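Local coordinates for unsaturated glucuronyl hydrolase (Streptococcus agalactiae, PDB 2ZZR), which hydrolyses unsaturated hyaluronate, chondroitin and heparin disaccharides, releasing the 4,5-unsaturated uronic acid by cleaving (1->3) or (1->4) glycosidic bonds, at residues E9-P14 and Y277-L282; K15-S20 and K328-Y333; T309-I314 and T337-L342. All blocks are in the same frame, centred on the assembly; numbering follows the deposited sequence. Where two conformers were deposited one is given.

Contact 1: E9-P14 and Y277-L282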
# COMPACT_ATOMS: atom_id res chain seq x y z
N GLU A 9 4.13 -18.86 -11.71
CA GLU A 9 3.65 -18.83 -13.09
C GLU A 9 4.64 -18.08 -13.96
O GLU A 9 5.19 -17.06 -13.55
CB GLU A 9 2.29 -18.12 -13.17
CG GLU A 9 1.18 -18.81 -12.38
CD GLU A 9 -0.17 -18.11 -12.46
OE1 GLU A 9 -0.27 -17.00 -13.04
OE2 GLU A 9 -1.15 -18.69 -11.93
N SER A 10 4.87 -18.57 -15.17
CA SER A 10 5.62 -17.76 -16.13
C SER A 10 4.76 -16.55 -16.49
O SER A 10 3.52 -16.63 -16.48
CB SER A 10 6.00 -18.56 -17.37
OG SER A 10 4.84 -18.89 -18.11
N ILE A 11 5.41 -15.42 -16.78
CA ILE A 11 4.69 -14.26 -17.28
C ILE A 11 4.22 -14.59 -18.69
O ILE A 11 5.00 -14.62 -19.64
CB ILE A 11 5.52 -12.97 -17.26
CG1 ILE A 11 5.97 -12.67 -15.82
CG2 ILE A 11 4.71 -11.81 -17.85
CD1 ILE A 11 7.05 -11.59 -15.71
N GLU A 12 2.92 -14.85 -18.79
CA GLU A 12 2.33 -15.37 -20.02
C GLU A 12 2.30 -14.26 -21.07
O GLU A 12 2.00 -13.11 -20.75
CB GLU A 12 0.96 -16.00 -19.72
CG GLU A 12 1.06 -17.24 -18.78
CD GLU A 12 -0.28 -17.76 -18.22
OE1 GLU A 12 -0.25 -18.80 -17.51
OE2 GLU A 12 -1.34 -17.13 -18.48
N ASN A 13 2.68 -14.60 -22.30
CA ASN A 13 2.72 -13.64 -23.40
C ASN A 13 3.43 -12.31 -23.04
O ASN A 13 2.83 -11.24 -23.12
CB ASN A 13 1.28 -13.40 -23.91
CG ASN A 13 1.21 -12.48 -25.12
OD1 ASN A 13 2.12 -12.43 -25.95
ND2 ASN A 13 0.11 -11.74 -25.21
N PRO A 14 4.73 -12.37 -22.66
CA PRO A 14 5.45 -11.19 -22.14
C PRO A 14 5.61 -10.00 -23.09
O PRO A 14 5.91 -8.89 -22.64
CB PRO A 14 6.83 -11.75 -21.78
CG PRO A 14 6.98 -12.96 -22.64
CD PRO A 14 5.61 -13.55 -22.70
N TYR A 277 1.44 -13.80 -10.93
CA TYR A 277 0.02 -14.11 -10.77
C TYR A 277 -0.83 -12.89 -11.13
O TYR A 277 -1.81 -12.99 -11.89
CB TYR A 277 -0.24 -14.56 -9.34
CG TYR A 277 -1.67 -14.96 -9.06
CD1 TYR A 277 -2.05 -16.30 -9.11
CD2 TYR A 277 -2.62 -14.01 -8.71
CE1 TYR A 277 -3.38 -16.68 -8.84
CE2 TYR A 277 -3.94 -14.37 -8.44
CZ TYR A 277 -4.31 -15.70 -8.51
OH TYR A 277 -5.61 -16.06 -8.24
N PHE A 278 -0.44 -11.74 -10.59
CA PHE A 278 -1.13 -10.47 -10.81
C PHE A 278 -1.04 -10.09 -12.29
O PHE A 278 -2.06 -9.84 -12.93
CB PHE A 278 -0.50 -9.40 -9.91
CG PHE A 278 -1.26 -8.10 -9.85
CD1 PHE A 278 -2.29 -7.91 -8.93
CD2 PHE A 278 -0.89 -7.03 -10.67
CE1 PHE A 278 -2.98 -6.69 -8.86
CE2 PHE A 278 -1.57 -5.81 -10.60
CZ PHE A 278 -2.61 -5.64 -9.69
N LEU A 279 0.18 -10.09 -12.84
CA LEU A 279 0.39 -9.69 -14.23
C LEU A 279 -0.44 -10.53 -15.19
O LEU A 279 -1.03 -10.00 -16.13
CB LEU A 279 1.87 -9.78 -14.61
CG LEU A 279 2.82 -8.81 -13.88
CD1 LEU A 279 4.26 -9.07 -14.32
CD2 LEU A 279 2.42 -7.35 -14.10
N ASN A 280 -0.50 -11.84 -14.93
CA ASN A 280 -1.22 -12.78 -15.80
C ASN A 280 -2.73 -12.58 -15.81
O ASN A 280 -3.43 -13.05 -16.71
CB ASN A 280 -0.88 -14.22 -15.42
CG ASN A 280 0.50 -14.64 -15.89
OD1 ASN A 280 1.09 -13.99 -16.74
ND2 ASN A 280 1.01 -15.72 -15.33
N ARG A 281 -3.23 -11.86 -14.80
CA ARG A 281 -4.66 -11.63 -14.67
C ARG A 281 -5.09 -10.19 -14.95
O ARG A 281 -6.24 -9.81 -14.73
CB ARG A 281 -5.15 -12.13 -13.31
CG ARG A 281 -5.16 -13.65 -13.24
CD ARG A 281 -5.11 -14.19 -11.83
NE ARG A 281 -5.01 -15.65 -11.82
CZ ARG A 281 -3.89 -16.34 -12.07
NH1 ARG A 281 -2.75 -15.72 -12.35
NH2 ARG A 281 -3.92 -17.67 -12.03
N LEU A 282 -4.14 -9.39 -15.46
CA LEU A 282 -4.43 -8.04 -15.93
C LEU A 282 -5.14 -8.07 -17.28
O LEU A 282 -4.83 -8.91 -18.13
CB LEU A 282 -3.14 -7.22 -16.06
CG LEU A 282 -2.39 -6.85 -14.77
CD1 LEU A 282 -1.14 -6.08 -15.12
CD2 LEU A 282 -3.27 -6.06 -13.81
O HOH W 1 0.93 -11.75 -18.69
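E9 reaches across to R281 and N280, where the N-terminal loop crosses the end of helix 265-280. Its side chain runs extended from CG, which stands anti to the carbonyl carbon (chi1 -62°), and its carboxylate meets the R281 guanidinium end-on in a bidentate salt bridge: OE1 takes NH1 at 2.9 Å and OE2 takes NH2 at 3.0 Å, each through its syn lone pair, the two planes nearly coplanar. E9 OE1 also accepts from N280 ND2 at 2.9 Å, on its anti side. The second ND2 proton of N280 goes to S10 O at 2.9 Å, almost straight. I11, buried, sends CD1 to L279 CD1 at 4.0 Å and continues onto T330 and Y331 of helix 328-346. At E12 the backbone N donates to N280 OD1 (2.9 Å), the carboxylate stacks over the N280 amide, and a water donates to both E12 O and N280 OD1. The R281 guanidinium lies over the rim of the Y277 ring, with CE1 beneath its centre, and NH1 also donates to Y277 O. One asparagine amide thus bonds to E9, S10 and E12, using both its N-H groups and its oxygen to hold a loop without regular structure against the helix end, while the pull of two donors on OE1 probably favours the charged form of E9.

Contact 2: K15-S20 and K328-Y333. With SO4 (sulfate ion), chain D.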
# COMPACT_ATOMS: atom_id res chain seq x y z
N LYS A 15 5.43 -10.22 -24.39
CA LYS A 15 5.48 -9.13 -25.37
C LYS A 15 4.42 -8.06 -25.10
O LYS A 15 4.60 -6.90 -25.47
CB LYS A 15 5.35 -9.65 -26.80
CG LYS A 15 6.53 -10.51 -27.26
CD LYS A 15 6.28 -11.07 -28.67
CE LYS A 15 7.28 -12.17 -29.02
NZ LYS A 15 8.64 -11.63 -29.31
N ARG A 16 3.33 -8.45 -24.43
CA ARG A 16 2.27 -7.52 -24.02
C ARG A 16 2.83 -6.38 -23.16
O ARG A 16 2.27 -5.29 -23.13
CB ARG A 16 1.14 -8.27 -23.29
CG ARG A 16 1.46 -8.77 -21.88
CD ARG A 16 0.44 -9.80 -21.39
NE ARG A 16 -0.88 -9.20 -21.18
CZ ARG A 16 -1.54 -9.19 -20.02
NH1 ARG A 16 -1.05 -9.78 -18.94
NH2 ARG A 16 -2.73 -8.59 -19.96
N PHE A 17 3.95 -6.65 -22.49
CA PHE A 17 4.66 -5.64 -21.69
C PHE A 17 5.90 -5.13 -22.43
O PHE A 17 6.11 -3.92 -22.53
CB PHE A 17 5.05 -6.22 -20.32
CG PHE A 17 3.89 -6.78 -19.53
CD1 PHE A 17 2.87 -5.94 -19.08
CD2 PHE A 17 3.84 -8.13 -19.21
CE1 PHE A 17 1.81 -6.45 -18.34
CE2 PHE A 17 2.78 -8.65 -18.47
CZ PHE A 17 1.76 -7.81 -18.03
N LEU A 18 6.71 -6.05 -22.94
CA LEU A 18 8.00 -5.71 -23.55
C LEU A 18 7.91 -4.81 -24.79
O LEU A 18 8.83 -4.04 -25.07
CB LEU A 18 8.79 -6.99 -23.87
CG LEU A 18 9.36 -7.79 -22.68
CD1 LEU A 18 9.83 -9.15 -23.14
CD2 LEU A 18 10.49 -7.04 -21.98
N ASN A 19 6.80 -4.90 -25.53
CA ASN A 19 6.58 -4.08 -26.72
C ASN A 19 6.16 -2.64 -26.44
O ASN A 19 5.96 -1.86 -27.38
CB ASN A 19 5.54 -4.73 -27.64
CG ASN A 19 6.06 -5.96 -28.37
OD1 ASN A 19 7.23 -6.34 -28.23
ND2 ASN A 19 5.19 -6.60 -29.15
N SER A 20 6.01 -2.29 -25.17
CA SER A 20 5.54 -0.95 -24.78
C SER A 20 6.62 0.12 -24.81
O SER A 20 7.81 -0.16 -24.73
CB SER A 20 4.92 -1.00 -23.39
OG SER A 20 3.77 -1.82 -23.38
N LYS A 328 13.44 -9.72 -15.25
CA LYS A 328 13.68 -8.36 -14.76
C LYS A 328 13.25 -7.30 -15.77
O LYS A 328 12.55 -6.36 -15.41
CB LYS A 328 15.14 -8.15 -14.35
CG LYS A 328 15.35 -6.79 -13.69
CD LYS A 328 16.76 -6.61 -13.14
CE LYS A 328 16.84 -5.30 -12.35
NZ LYS A 328 18.16 -5.14 -11.66
N GLU A 329 13.67 -7.46 -17.02
CA GLU A 329 13.29 -6.50 -18.04
C GLU A 329 11.77 -6.49 -18.27
O GLU A 329 11.17 -5.42 -18.45
CB GLU A 329 14.03 -6.78 -19.35
CG GLU A 329 13.62 -5.81 -20.43
CD GLU A 329 14.64 -5.70 -21.53
OE1 GLU A 329 14.71 -6.63 -22.36
OE2 GLU A 329 15.35 -4.67 -21.55
N THR A 330 11.15 -7.67 -18.26
CA THR A 330 9.69 -7.76 -18.35
C THR A 330 9.01 -6.96 -17.23
O THR A 330 8.07 -6.20 -17.51
CB THR A 330 9.21 -9.22 -18.35
OG1 THR A 330 9.87 -9.93 -19.41
CG2 THR A 330 7.69 -9.30 -18.58
N TYR A 331 9.48 -7.11 -15.99
CA TYR A 331 8.93 -6.34 -14.87
C TYR A 331 9.07 -4.84 -15.08
O TYR A 331 8.13 -4.08 -14.81
CB TYR A 331 9.57 -6.73 -13.54
CG TYR A 331 9.24 -8.12 -13.01
CD1 TYR A 331 10.25 -8.95 -12.55
CD2 TYR A 331 7.92 -8.58 -12.96
CE1 TYR A 331 9.97 -10.23 -12.04
CE2 TYR A 331 7.63 -9.86 -12.45
CZ TYR A 331 8.66 -10.67 -12.00
OH TYR A 331 8.40 -11.93 -11.51
N LYS A 332 10.23 -4.40 -15.56
CA LYS A 332 10.44 -2.98 -15.83
C LYS A 332 9.42 -2.45 -16.83
O LYS A 332 8.79 -1.41 -16.62
CB LYS A 332 11.86 -2.71 -16.34
CG LYS A 332 12.16 -1.25 -16.66
CD LYS A 332 13.25 -1.13 -17.72
CE LYS A 332 13.44 0.31 -18.16
NZ LYS A 332 14.18 1.11 -17.15
N TYR A 333 9.25 -3.19 -17.92
CA TYR A 333 8.31 -2.78 -18.95
C TYR A 333 6.87 -2.90 -18.46
O TYR A 333 6.05 -2.05 -18.79
CB TYR A 333 8.56 -3.53 -20.26
CG TYR A 333 9.64 -2.86 -21.07
CD1 TYR A 333 11.00 -3.07 -20.77
CD2 TYR A 333 9.32 -1.99 -22.10
CE1 TYR A 333 12.00 -2.44 -21.50
CE2 TYR A 333 10.31 -1.35 -22.84
CZ TYR A 333 11.65 -1.58 -22.54
OH TYR A 333 12.63 -0.95 -23.27
S SO4 D . -3.00 -8.09 -23.92
O1 SO4 D . -2.14 -9.23 -24.23
O2 SO4 D . -2.72 -7.60 -22.58
O3 SO4 D . -2.76 -7.02 -24.88
O4 SO4 D . -4.40 -8.51 -23.98
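The ring of Y333 is met at its edge by S20 O, which lies in the ring plane 3.4 Å from CE2, and by E329 O of its own helix, while that of F17 carries R16 CG on one face, 3.6 Å above the plane and toward the rim. The R16 guanidinium in turn has a sulfate oxygen at its edge. The motif is a short N-terminal helix, 15-18, laid against the first turns of helix 328-346 on the outside of the alpha-barrel characteristic of glycoside hydrolase family 88. Y333 also borders the end of the short helix: its CB lies 3.4 Å from F17 O, and its CD2 is 3.6 Å from L18 O, close carbon-oxygen approaches that are not hydrogen bonds. F17 points its CB toward helix 328-346 and then swings its ring away, leaving CD2 at 4.1 Å from T330 CG2 and the remainder of the ring for L279 and K286. L18 does the reverse. Its CB starts away from the partner helix, yet CD2 comes back to sit 3.7 Å from E329 CG and beside T330 CA, with CD1 near T330 OG1, the side chains crossing at about a right angle. S20 OG probably bonds to T337 OG1, one turn further along helix 328-346. On the far side, R16 binds the sulfate, probably a crystallisation ion, which K286 also holds; NH1 and NH2 of the same arginine bond to the carbonyls of L279 and L282. R16 CG occupies the position between backbone N and carbonyl carbon (chi1 72°), and the chain bends at chi3; NE and NH2 both donate to sulfate O2, each at 2.8 Å.

Contact 3: T309-I314 and T337-L342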
# COMPACT_ATOMS: atom_id res chain seq x y z
N THR A 309 -0.58 0.43 -6.39
CA THR A 309 0.19 -0.24 -5.33
C THR A 309 1.18 -1.26 -5.92
O THR A 309 2.35 -1.31 -5.50
CB THR A 309 -0.77 -0.91 -4.31
OG1 THR A 309 -1.67 0.10 -3.81
CG2 THR A 309 -0.01 -1.51 -3.13
N ALA A 310 0.73 -2.04 -6.89
CA ALA A 310 1.60 -3.02 -7.57
C ALA A 310 2.75 -2.35 -8.32
O ALA A 310 3.87 -2.87 -8.34
CB ALA A 310 0.79 -3.91 -8.51
N VAL A 311 2.48 -1.20 -8.93
CA VAL A 311 3.54 -0.45 -9.61
C VAL A 311 4.65 -0.08 -8.62
O VAL A 311 5.83 -0.30 -8.90
CB VAL A 311 3.01 0.80 -10.37
CG1 VAL A 311 4.17 1.72 -10.77
CG2 VAL A 311 2.22 0.38 -11.62
N CYS A 312 4.28 0.47 -7.46
CA CYS A 312 5.25 0.81 -6.42
C CYS A 312 6.07 -0.41 -5.99
O CYS A 312 7.30 -0.32 -5.83
CB CYS A 312 4.57 1.44 -5.20
SG CYS A 312 3.80 3.03 -5.56
N GLY A 313 5.38 -1.54 -5.82
CA GLY A 313 6.02 -2.80 -5.41
C GLY A 313 7.03 -3.30 -6.43
O GLY A 313 8.14 -3.72 -6.07
N ILE A 314 6.65 -3.27 -7.70
CA ILE A 314 7.54 -3.72 -8.77
C ILE A 314 8.76 -2.78 -8.84
O ILE A 314 9.91 -3.23 -8.91
CB ILE A 314 6.80 -3.78 -10.13
CG1 ILE A 314 5.72 -4.88 -10.10
CG2 ILE A 314 7.79 -4.06 -11.28
CD1 ILE A 314 4.76 -4.82 -11.28
N THR A 337 4.07 0.13 -18.44
CA THR A 337 2.80 -0.03 -19.14
C THR A 337 1.62 0.25 -18.21
O THR A 337 0.68 0.96 -18.58
CB THR A 337 2.64 -1.44 -19.74
OG1 THR A 337 3.86 -1.83 -20.40
CG2 THR A 337 1.50 -1.47 -20.75
N MET A 338 1.69 -0.30 -17.00
CA MET A 338 0.65 -0.14 -15.99
C MET A 338 0.52 1.32 -15.57
O MET A 338 -0.59 1.86 -15.54
CB MET A 338 0.95 -1.04 -14.79
CG MET A 338 0.94 -2.54 -15.12
SD MET A 338 1.86 -3.54 -13.92
CE MET A 338 0.66 -3.62 -12.61
N LEU A 339 1.65 1.96 -15.27
CA LEU A 339 1.63 3.36 -14.89
C LEU A 339 1.17 4.25 -16.04
O LEU A 339 0.42 5.21 -15.82
CB LEU A 339 3.00 3.80 -14.35
CG LEU A 339 3.10 5.20 -13.72
CD1 LEU A 339 2.04 5.46 -12.63
CD2 LEU A 339 4.50 5.42 -13.16
N ARG A 340 1.60 3.94 -17.26
CA ARG A 340 1.15 4.68 -18.44
C ARG A 340 -0.38 4.66 -18.54
O ARG A 340 -1.00 5.71 -18.73
CB ARG A 340 1.75 4.13 -19.74
CG ARG A 340 1.26 4.88 -20.98
CD ARG A 340 1.86 4.36 -22.27
NE ARG A 340 3.29 4.63 -22.39
CZ ARG A 340 3.83 5.83 -22.63
NH1 ARG A 340 3.06 6.90 -22.78
NH2 ARG A 340 5.15 5.95 -22.72
N SER A 341 -0.97 3.48 -18.39
CA SER A 341 -2.42 3.34 -18.43
C SER A 341 -3.10 4.15 -17.33
O SER A 341 -4.12 4.81 -17.58
CB SER A 341 -2.84 1.88 -18.35
OG SER A 341 -2.62 1.23 -19.58
N LEU A 342 -2.54 4.13 -16.12
CA LEU A 342 -3.10 4.93 -15.03
C LEU A 342 -3.10 6.42 -15.40
O LEU A 342 -4.12 7.10 -15.27
CB LEU A 342 -2.37 4.69 -13.71
CG LEU A 342 -2.53 3.30 -13.08
CD1 LEU A 342 -1.73 3.23 -11.79
CD2 LEU A 342 -4.00 2.94 -12.82
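V311 and M338 pack most closely where helices 304-318 and 328-346 meet, V311 CG2 lying 3.7 Å from M338 CB. The axes of the two short segments approach to 9.9 Å and run roughly antiparallel, 146° apart, as neighbouring helices of this alpha-barrel enzyme do when a connecting loop reverses the chain. V311 uses both branches: CG2 stands anti to the carbonyl carbon and fills the place next to M338 CB and the backbone N of L339, while CG1 reaches L339 CB at 4.3 Å. M338 extends alongside V311 in the opposite direction and bends at chi3 (79°), which turns the methyl onto A310. Its CE is 4.1 Å from A310 CB, and its sulfur is 4.1 Å from I314 CD1, the I314 side chain crossing the methionine at about a right angle. A310, V311 and I314, which share one face of helix 304-318, therefore all meet M338. F278 and L279 of helix 265-280 also pack on M338. A310 lies about 9 Å, side chain to side chain, from the probable substrate-binding residues R246 and W250.

Toward L342 the fit is looser: L342 CD1 stays 4.9 Å from V311 CG2, its nearest atom in 309-314. On the flank facing away from 309-314, S341 is partly exposed and its OG bonds to D285 O. R340, though buried, directs its guanidinium to E27 and E344, away from the apolar seam. The contact itself is wholly buried and apolar, resting on dispersion and the exclusion of water, so that fit of shape rather than directed bonds sets how the two helices pair.

How the contacts relate
The three contacts lie on the same side of the chain's centre, with centres 11 to 14 Å apart, and form a layer running inward from the N-terminal segment. Contacts 2 and 3 share helix 328-346; contact 1 uses the end of helix 265-280, which precedes helix 304-318 of contact 3. Along the chain, contact 1 closes before contact 3 opens, whereas contact 2 crosses both. I11 carries contact 1 over to contact 2, F278 packs on A310 between contacts 1 and 3, and Y331 O lies against I314 CG2 between contacts 2 and 3. The N-terminal segment is thereby fastened across late barrel helices.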